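Local coordinates for protein transcriptional regulator, TetR family (Marinobacter aquaeolei, PDB 3NNR) that probably binds DNA as a TetR-family transcriptional regulator, with an N-terminal helix-turn-helix and an all-helical C-terminal region, at residues A[120-132]-A[146-158]. Residues are numbered along the deposited sequence; the frame is centred on the assembly and turned at random.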
ATOM      1  N   THR A 120      -1.072  -3.522 -14.436  1.00 57.00           N
ATOM      2  CA  THR A 120      -1.702  -2.521 -13.571  1.00 56.37           C
ATOM      3  C   THR A 120      -2.720  -1.678 -14.369  1.00 60.35           C
ATOM      4  O   THR A 120      -3.853  -1.494 -13.897  1.00 61.97           O
ATOM      5  CB  THR A 120      -0.625  -1.733 -12.828  1.00 56.24           C
ATOM      6  OG1 THR A 120       0.031  -2.666 -11.967  1.00 55.19           O
ATOM      7  CG2 THR A 120      -1.191  -0.535 -11.980  1.00 48.77           C
ATOM      8  N   ASN A 121      -2.363  -1.256 -15.590  1.00 62.01           N
ATOM      9  CA  ASN A 121      -3.303  -0.527 -16.463  1.00 66.75           C
ATOM     10  C   ASN A 121      -4.535  -1.356 -16.870  1.00 67.86           C
ATOM     11  O   ASN A 121      -5.638  -0.806 -16.929  1.00 72.36           O
ATOM     12  CB  ASN A 121      -2.613   0.050 -17.703  1.00 71.65           C
ATOM     13  CG  ASN A 121      -1.608   1.185 -17.370  1.00 74.85           C
ATOM     14  OD1 ASN A 121      -1.366   1.526 -16.215  1.00 75.12           O
ATOM     15  ND2 ASN A 121      -1.025   1.754 -18.409  1.00 83.62           N
ATOM     16  N   ARG A 122      -4.345  -2.652 -17.144  1.00 65.58           N
ATOM     17  CA  ARG A 122      -5.455  -3.573 -17.446  1.00 64.71           C
ATOM     18  C   ARG A 122      -6.380  -3.696 -16.231  1.00 62.83           C
ATOM     19  O   ARG A 122      -7.616  -3.613 -16.370  1.00 63.21           O
ATOM     20  CB  ARG A 122      -4.959  -4.971 -17.866  1.00 64.32           C
ATOM     21  CG  ARG A 122      -4.585  -5.085 -19.344  1.00 77.14           C
ATOM     22  CD  ARG A 122      -4.102  -6.484 -19.792  1.00 70.52           C
ATOM     23  NE  ARG A 122      -2.641  -6.579 -19.701  1.00 72.00           N
ATOM     24  CZ  ARG A 122      -1.921  -7.470 -19.012  1.00 71.56           C
ATOM     25  NH1 ARG A 122      -2.478  -8.477 -18.357  1.00 58.79           N
ATOM     26  NH2 ARG A 122      -0.583  -7.372 -19.025  1.00 82.47           N
ATOM     27  N   CYS A 123      -5.780  -3.889 -15.056  1.00 58.42           N
ATOM     28  CA  CYS A 123      -6.549  -4.004 -13.818  1.00 58.15           C
ATOM     29  C   CYS A 123      -7.354  -2.725 -13.551  1.00 57.64           C
ATOM     30  O   CYS A 123      -8.572  -2.802 -13.339  1.00 57.22           O
ATOM     31  CB  CYS A 123      -5.654  -4.375 -12.634  1.00 57.38           C
ATOM     32  SG  CYS A 123      -4.973  -6.050 -12.775  1.00 54.61           S
ATOM     33  N   LEU A 124      -6.690  -1.573 -13.654  1.00 56.67           N
ATOM     34  CA  LEU A 124      -7.343  -0.262 -13.511  1.00 58.63           C
ATOM     35  C   LEU A 124      -8.456  -0.072 -14.539  1.00 61.76           C
ATOM     36  O   LEU A 124      -9.506   0.473 -14.209  1.00 65.41           O
ATOM     37  CB  LEU A 124      -6.336   0.895 -13.655  1.00 59.26           C
ATOM     38  CG  LEU A 124      -5.310   1.125 -12.555  1.00 55.36           C
ATOM     39  CD1 LEU A 124      -4.307   2.167 -13.031  1.00 59.70           C
ATOM     40  CD2 LEU A 124      -6.024   1.575 -11.287  1.00 54.34           C
ATOM     41  N   ALA A 125      -8.199  -0.490 -15.784  1.00 62.71           N
ATOM     42  CA  ALA A 125      -9.192  -0.423 -16.854  1.00 63.89           C
ATOM     43  C   ALA A 125     -10.386  -1.374 -16.596  1.00 63.11           C
ATOM     44  O   ALA A 125     -11.479  -1.142 -17.116  1.00 64.05           O
ATOM     45  CB  ALA A 125      -8.534  -0.720 -18.210  1.00 64.92           C
ATOM     46  N   ALA A 126     -10.173  -2.439 -15.823  1.00 60.58           N
ATOM     47  CA  ALA A 126     -11.258  -3.353 -15.445  1.00 63.04           C
ATOM     48  C   ALA A 126     -12.063  -2.726 -14.292  1.00 64.26           C
ATOM     49  O   ALA A 126     -13.289  -2.885 -14.232  1.00 64.79           O
ATOM     50  CB  ALA A 126     -10.720  -4.723 -15.069  1.00 59.72           C
ATOM     51  N   ILE A 127     -11.386  -2.001 -13.392  1.00 63.74           N
ATOM     52  CA  ILE A 127     -12.078  -1.308 -12.284  1.00 64.42           C
ATOM     53  C   ILE A 127     -12.969  -0.201 -12.868  1.00 67.13           C
ATOM     54  O   ILE A 127     -14.126  -0.081 -12.472  1.00 68.74           O
ATOM     55  CB  ILE A 127     -11.120  -0.759 -11.232  1.00 64.21           C
ATOM     56  CG1 ILE A 127     -10.359  -1.901 -10.538  1.00 67.56           C
ATOM     57  CG2 ILE A 127     -11.883   0.022 -10.169  1.00 68.48           C
ATOM     58  CD1 ILE A 127      -9.148  -1.437  -9.755  1.00 62.09           C
ATOM     59  N   ASN A 128     -12.442   0.578 -13.818  1.00 69.94           N
ATOM     60  CA  ASN A 128     -13.249   1.599 -14.523  1.00 74.82           C
ATOM     61  C   ASN A 128     -14.471   0.964 -15.125  1.00 75.86           C
ATOM     62  O   ASN A 128     -15.601   1.438 -14.914  1.00 77.52           O
ATOM     63  CB  ASN A 128     -12.475   2.319 -15.655  1.00 76.81           C
ATOM     64  CG  ASN A 128     -11.793   3.585 -15.186  1.00 81.53           C
ATOM     65  OD1 ASN A 128     -12.458   4.538 -14.779  1.00 85.75           O
ATOM     66  ND2 ASN A 128     -10.467   3.618 -15.269  1.00 85.45           N
ATOM     67  N   ARG A 129     -14.220  -0.134 -15.836  1.00 74.67           N
ATOM     68  CA  ARG A 129     -15.261  -0.829 -16.541  1.00 77.06           C
ATOM     69  C   ARG A 129     -16.340  -1.408 -15.611  1.00 76.57           C
ATOM     70  O   ARG A 129     -17.521  -1.328 -15.944  1.00 76.71           O
ATOM     71  CB  ARG A 129     -14.673  -1.879 -17.506  1.00 77.50           C
ATOM     72  CG  ARG A 129     -15.656  -2.441 -18.522  1.00 80.64           C
ATOM     73  CD  ARG A 129     -16.424  -1.335 -19.300  1.00 82.78           C
ATOM     74  NE  ARG A 129     -17.449  -1.888 -20.184  1.00 94.74           N
ATOM     75  CZ  ARG A 129     -18.527  -1.234 -20.639  1.00 99.65           C
ATOM     76  NH1 ARG A 129     -18.801   0.034 -20.283  1.00102.32           N
ATOM     77  NH2 ARG A 129     -19.375  -1.875 -21.443  1.00 99.88           N
ATOM     78  N   ILE A 130     -15.937  -1.921 -14.441  1.00 74.33           N
ATOM     79  CA  ILE A 130     -16.893  -2.440 -13.441  1.00 73.27           C
ATOM     80  C   ILE A 130     -17.798  -1.311 -12.950  1.00 75.04           C
ATOM     81  O   ILE A 130     -19.007  -1.467 -12.917  1.00 78.80           O
ATOM     82  CB  ILE A 130     -16.189  -3.124 -12.254  1.00 70.42           C
ATOM     83  CG1 ILE A 130     -15.614  -4.484 -12.696  1.00 70.58           C
ATOM     84  CG2 ILE A 130     -17.169  -3.375 -11.120  1.00 63.51           C
ATOM     85  CD1 ILE A 130     -14.422  -4.947 -11.846  1.00 65.74           C
ATOM     86  N   PHE A 131     -17.216  -0.180 -12.587  1.00 74.57           N
ATOM     87  CA  PHE A 131     -18.008   0.971 -12.184  1.00 75.41           C
ATOM     88  C   PHE A 131     -18.916   1.444 -13.320  1.00 76.03           C
ATOM     89  O   PHE A 131     -20.075   1.768 -13.071  1.00 76.32           O
ATOM     90  CB  PHE A 131     -17.140   2.152 -11.779  1.00 76.35           C
ATOM     91  CG  PHE A 131     -16.356   1.983 -10.491  1.00 80.87           C
ATOM     92  CD1 PHE A 131     -16.845   1.257  -9.398  1.00 87.19           C
ATOM     93  CD2 PHE A 131     -15.176   2.724 -10.323  1.00 89.25           C
ATOM     94  CE1 PHE A 131     -16.116   1.183  -8.212  1.00 91.21           C
ATOM     95  CE2 PHE A 131     -14.446   2.669  -9.137  1.00 90.81           C
ATOM     96  CZ  PHE A 131     -14.914   1.898  -8.078  1.00 89.53           C
ATOM     97  N   ALA A 132     -18.385   1.482 -14.547  1.00 74.75           N
ATOM     98  CA  ALA A 132     -19.169   1.887 -15.714  1.00 77.41           C
ATOM     99  C   ALA A 132     -20.406   1.001 -15.823  1.00 80.43           C
ATOM    100  O   ALA A 132     -21.519   1.538 -16.008  1.00 84.70           O
ATOM    101  CB  ALA A 132     -18.333   1.862 -17.016  1.00 78.12           C
ATOM    102  N   ASP A 146     -13.242  11.798 -15.029  1.00103.43           N
ATOM    103  CA  ASP A 146     -12.129  12.112 -14.107  1.00101.08           C
ATOM    104  C   ASP A 146     -12.318  11.613 -12.684  1.00 96.50           C
ATOM    105  O   ASP A 146     -11.396  11.016 -12.124  1.00 94.15           O
ATOM    106  CB  ASP A 146     -11.838  13.610 -14.102  1.00104.67           C
ATOM    107  CG  ASP A 146     -11.305  14.093 -15.434  1.00112.87           C
ATOM    108  OD1 ASP A 146     -10.537  13.350 -16.090  1.00113.85           O
ATOM    109  OD2 ASP A 146     -11.628  15.236 -15.822  1.00125.87           O
ATOM    110  N   LEU A 147     -13.491  11.863 -12.105  1.00 95.44           N
ATOM    111  CA  LEU A 147     -13.800  11.383 -10.745  1.00 92.57           C
ATOM    112  C   LEU A 147     -13.855   9.839 -10.656  1.00 89.24           C
ATOM    113  O   LEU A 147     -13.556   9.273  -9.603  1.00 90.11           O
ATOM    114  CB  LEU A 147     -15.085  12.034 -10.226  1.00 94.58           C
ATOM    115  CG  LEU A 147     -15.651  11.672  -8.844  1.00 98.39           C
ATOM    116  CD1 LEU A 147     -14.570  11.549  -7.773  1.00101.72           C
ATOM    117  CD2 LEU A 147     -16.747  12.701  -8.408  1.00 99.47           C
ATOM    118  N   ARG A 148     -14.200   9.170 -11.763  1.00 87.05           N
ATOM    119  CA  ARG A 148     -14.230   7.702 -11.831  1.00 83.25           C
ATOM    120  C   ARG A 148     -12.806   7.107 -11.958  1.00 78.59           C
ATOM    121  O   ARG A 148     -12.543   6.036 -11.397  1.00 76.37           O
ATOM    122  CB  ARG A 148     -15.150   7.213 -12.979  1.00 85.21           C
ATOM    123  CG  ARG A 148     -15.485   5.736 -12.907  1.00 83.11           C
ATOM    124  CD  ARG A 148     -16.588   5.283 -13.909  1.00100.98           C
ATOM    125  NE  ARG A 148     -16.154   5.231 -15.330  1.00108.39           N
ATOM    126  CZ  ARG A 148     -16.578   6.002 -16.350  1.00109.67           C
ATOM    127  NH1 ARG A 148     -17.532   6.937 -16.211  1.00107.32           N
ATOM    128  NH2 ARG A 148     -16.049   5.809 -17.561  1.00111.68           N
ATOM    129  N   SER A 149     -11.925   7.754 -12.731  1.00 76.65           N
ATOM    130  CA  SER A 149     -10.506   7.336 -12.833  1.00 76.15           C
ATOM    131  C   SER A 149      -9.813   7.448 -11.482  1.00 72.27           C
ATOM    132  O   SER A 149      -9.013   6.578 -11.118  1.00 68.52           O
ATOM    133  CB  SER A 149      -9.713   8.197 -13.822  1.00 79.06           C
ATOM    134  OG  SER A 149     -10.326   8.208 -15.087  1.00 88.86           O
ATOM    135  N   ALA A 150     -10.104   8.549 -10.782  1.00 73.54           N
ATOM    136  CA  ALA A 150      -9.599   8.809  -9.439  1.00 73.53           C
ATOM    137  C   ALA A 150     -10.126   7.730  -8.486  1.00 71.50           C
ATOM    138  O   ALA A 150      -9.346   7.094  -7.783  1.00 68.57           O
ATOM    139  CB  ALA A 150     -10.017  10.179  -8.963  1.00 74.45           C
HETATM  140  N   MSE A 151     -11.434   7.512  -8.485  1.00 70.95           N
HETATM  141  CA  MSE A 151     -12.015   6.489  -7.605  1.00 71.84           C
HETATM  142  C   MSE A 151     -11.489   5.088  -7.851  1.00 70.63           C
HETATM  143  O   MSE A 151     -11.358   4.328  -6.896  1.00 72.96           O
HETATM  144  CB  MSE A 151     -13.536   6.488  -7.673  1.00 72.79           C
HETATM  145  CG  MSE A 151     -14.132   7.493  -6.748  1.00 78.56           C
HETATM  146 SE   MSE A 151     -15.872   7.960  -7.309  0.75 88.74          SE
HETATM  147  CE  MSE A 151     -16.565   6.244  -8.081  1.00 85.29           C
ATOM    148  N   SER A 152     -11.207   4.772  -9.119  1.00 69.24           N
ATOM    149  CA  SER A 152     -10.683   3.475  -9.524  1.00 67.00           C
ATOM    150  C   SER A 152      -9.290   3.252  -8.974  1.00 64.02           C
ATOM    151  O   SER A 152      -8.973   2.182  -8.485  1.00 62.00           O
ATOM    152  CB  SER A 152     -10.704   3.334 -11.059  1.00 70.24           C
ATOM    153  OG  SER A 152     -12.046   3.296 -11.560  1.00 70.83           O
ATOM    154  N   LEU A 153      -8.459   4.275  -9.060  1.00 65.72           N
ATOM    155  CA  LEU A 153      -7.131   4.227  -8.470  1.00 65.86           C
ATOM    156  C   LEU A 153      -7.205   3.992  -6.945  1.00 65.57           C
ATOM    157  O   LEU A 153      -6.445   3.167  -6.431  1.00 67.20           O
ATOM    158  CB  LEU A 153      -6.341   5.504  -8.800  1.00 66.34           C
ATOM    159  CG  LEU A 153      -4.857   5.556  -8.478  1.00 63.88           C
ATOM    160  CD1 LEU A 153      -4.137   4.341  -9.025  1.00 61.90           C
ATOM    161  CD2 LEU A 153      -4.249   6.849  -9.029  1.00 62.83           C
ATOM    162  N   ASN A 154      -8.143   4.659  -6.249  1.00 63.93           N
ATOM    163  CA  ASN A 154      -8.322   4.460  -4.793  1.00 61.13           C
ATOM    164  C   ASN A 154      -8.663   3.011  -4.447  1.00 59.00           C
ATOM    165  O   ASN A 154      -8.140   2.485  -3.481  1.00 56.86           O
ATOM    166  CB  ASN A 154      -9.344   5.429  -4.190  1.00 62.14           C
ATOM    167  CG  ASN A 154      -8.807   6.857  -4.054  1.00 64.87           C
ATOM    168  OD1 ASN A 154      -7.606   7.090  -4.025  1.00 59.79           O
ATOM    169  ND2 ASN A 154      -9.708   7.806  -3.941  1.00 71.53           N
ATOM    170  N   VAL A 155      -9.509   2.372  -5.255  1.00 60.62           N
ATOM    171  CA  VAL A 155      -9.812   0.941  -5.105  1.00 60.47           C
ATOM    172  C   VAL A 155      -8.516   0.132  -5.174  1.00 61.86           C
ATOM    173  O   VAL A 155      -8.228  -0.626  -4.258  1.00 63.70           O
ATOM    174  CB  VAL A 155     -10.793   0.429  -6.166  1.00 59.32           C
ATOM    175  CG1 VAL A 155     -10.831  -1.061  -6.169  1.00 53.85           C
ATOM    176  CG2 VAL A 155     -12.152   0.968  -5.892  1.00 57.97           C
ATOM    177  N   TRP A 156      -7.705   0.389  -6.198  1.00 61.10           N
ATOM    178  CA  TRP A 156      -6.447  -0.309  -6.384  1.00 57.56           C
ATOM    179  C   TRP A 156      -5.550  -0.092  -5.190  1.00 58.74           C
ATOM    180  O   TRP A 156      -4.990  -1.055  -4.658  1.00 60.69           O
ATOM    181  CB  TRP A 156      -5.763   0.145  -7.686  1.00 58.19           C
ATOM    182  CG  TRP A 156      -4.569  -0.659  -8.095  1.00 59.22           C
ATOM    183  CD1 TRP A 156      -4.544  -1.701  -8.997  1.00 62.48           C
ATOM    184  CD2 TRP A 156      -3.218  -0.496  -7.637  1.00 51.01           C
ATOM    185  NE1 TRP A 156      -3.264  -2.192  -9.109  1.00 59.62           N
ATOM    186  CE2 TRP A 156      -2.433  -1.466  -8.294  1.00 47.35           C
ATOM    187  CE3 TRP A 156      -2.594   0.385  -6.735  1.00 59.40           C
ATOM    188  CZ2 TRP A 156      -1.058  -1.594  -8.073  1.00 56.04           C
ATOM    189  CZ3 TRP A 156      -1.210   0.260  -6.507  1.00 53.37           C
ATOM    190  CH2 TRP A 156      -0.464  -0.727  -7.171  1.00 57.52           C
ATOM    191  N   LEU A 157      -5.415   1.168  -4.776  1.00 60.86           N
ATOM    192  CA  LEU A 157      -4.549   1.552  -3.661  1.00 60.16           C
ATOM    193  C   LEU A 157      -4.954   0.840  -2.358  1.00 62.07           C
ATOM    194  O   LEU A 157      -4.100   0.377  -1.611  1.00 62.54           O
ATOM    195  CB  LEU A 157      -4.547   3.089  -3.475  1.00 61.29           C
ATOM    196  CG  LEU A 157      -3.841   3.949  -4.544  1.00 60.29           C
ATOM    197  CD1 LEU A 157      -4.149   5.453  -4.403  1.00 55.02           C
ATOM    198  CD2 LEU A 157      -2.330   3.766  -4.471  1.00 51.53           C
ATOM    199  N   VAL A 158      -6.257   0.740  -2.112  1.00 64.05           N
ATOM    200  CA  VAL A 158      -6.786   0.070  -0.921  1.00 62.80           C
ATOM    201  C   VAL A 158      -6.597  -1.433  -0.985  1.00 62.33           C
ATOM    202  O   VAL A 158      -6.156  -2.022  -0.019  1.00 63.90           O
ATOM    203  CB  VAL A 158      -8.282   0.401  -0.678  1.00 64.63           C
ATOM    204  CG1 VAL A 158      -8.935  -0.604   0.291  1.00 58.86           C
ATOM    205  CG2 VAL A 158      -8.417   1.849  -0.174  1.00 57.14           C
TER
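F131 packs as a knob into a hole formed by R148, M151, S152 and V155, in a largely apolar contact joining consecutive helices, 110-136 and 145-160, of the C-terminal region of this TetR-family protein. Their segment axes approach to 9.0 Å at 120° between N-to-C directions; the closest CA atoms across the segments are those of I127 and S152, 5.7 Å apart. F131 CZ meets V155 CG2 at 3.6 Å, while S152 N lies in the ring plane at its edge. I127 CG2, anti to the backbone N, rests on S152 CB at 3.6 Å. T120 CG2 lies above the rim of the W156 indole, 3.9 Å from NE1, and L124 CD2 packs on W156 CB; the indole also meets F165 of the second subunit edge-to-face. The extended start of R148 brings CD to 3.8 Å from F131 CB, and the chi3 bend (73°) turns one guanidinium face toward A132 CB, near its rim. Replacing R148 by an alanine is likely to strip F131 CB and A132 of this cover and open one side of the hole. N128 OD1 approaches S152 OG to 3.5 Å, but that hydroxyl donates within its own helix to R148 O at 2.8 Å, leaving cohesion mainly to van der Waals packing, polar side chains included.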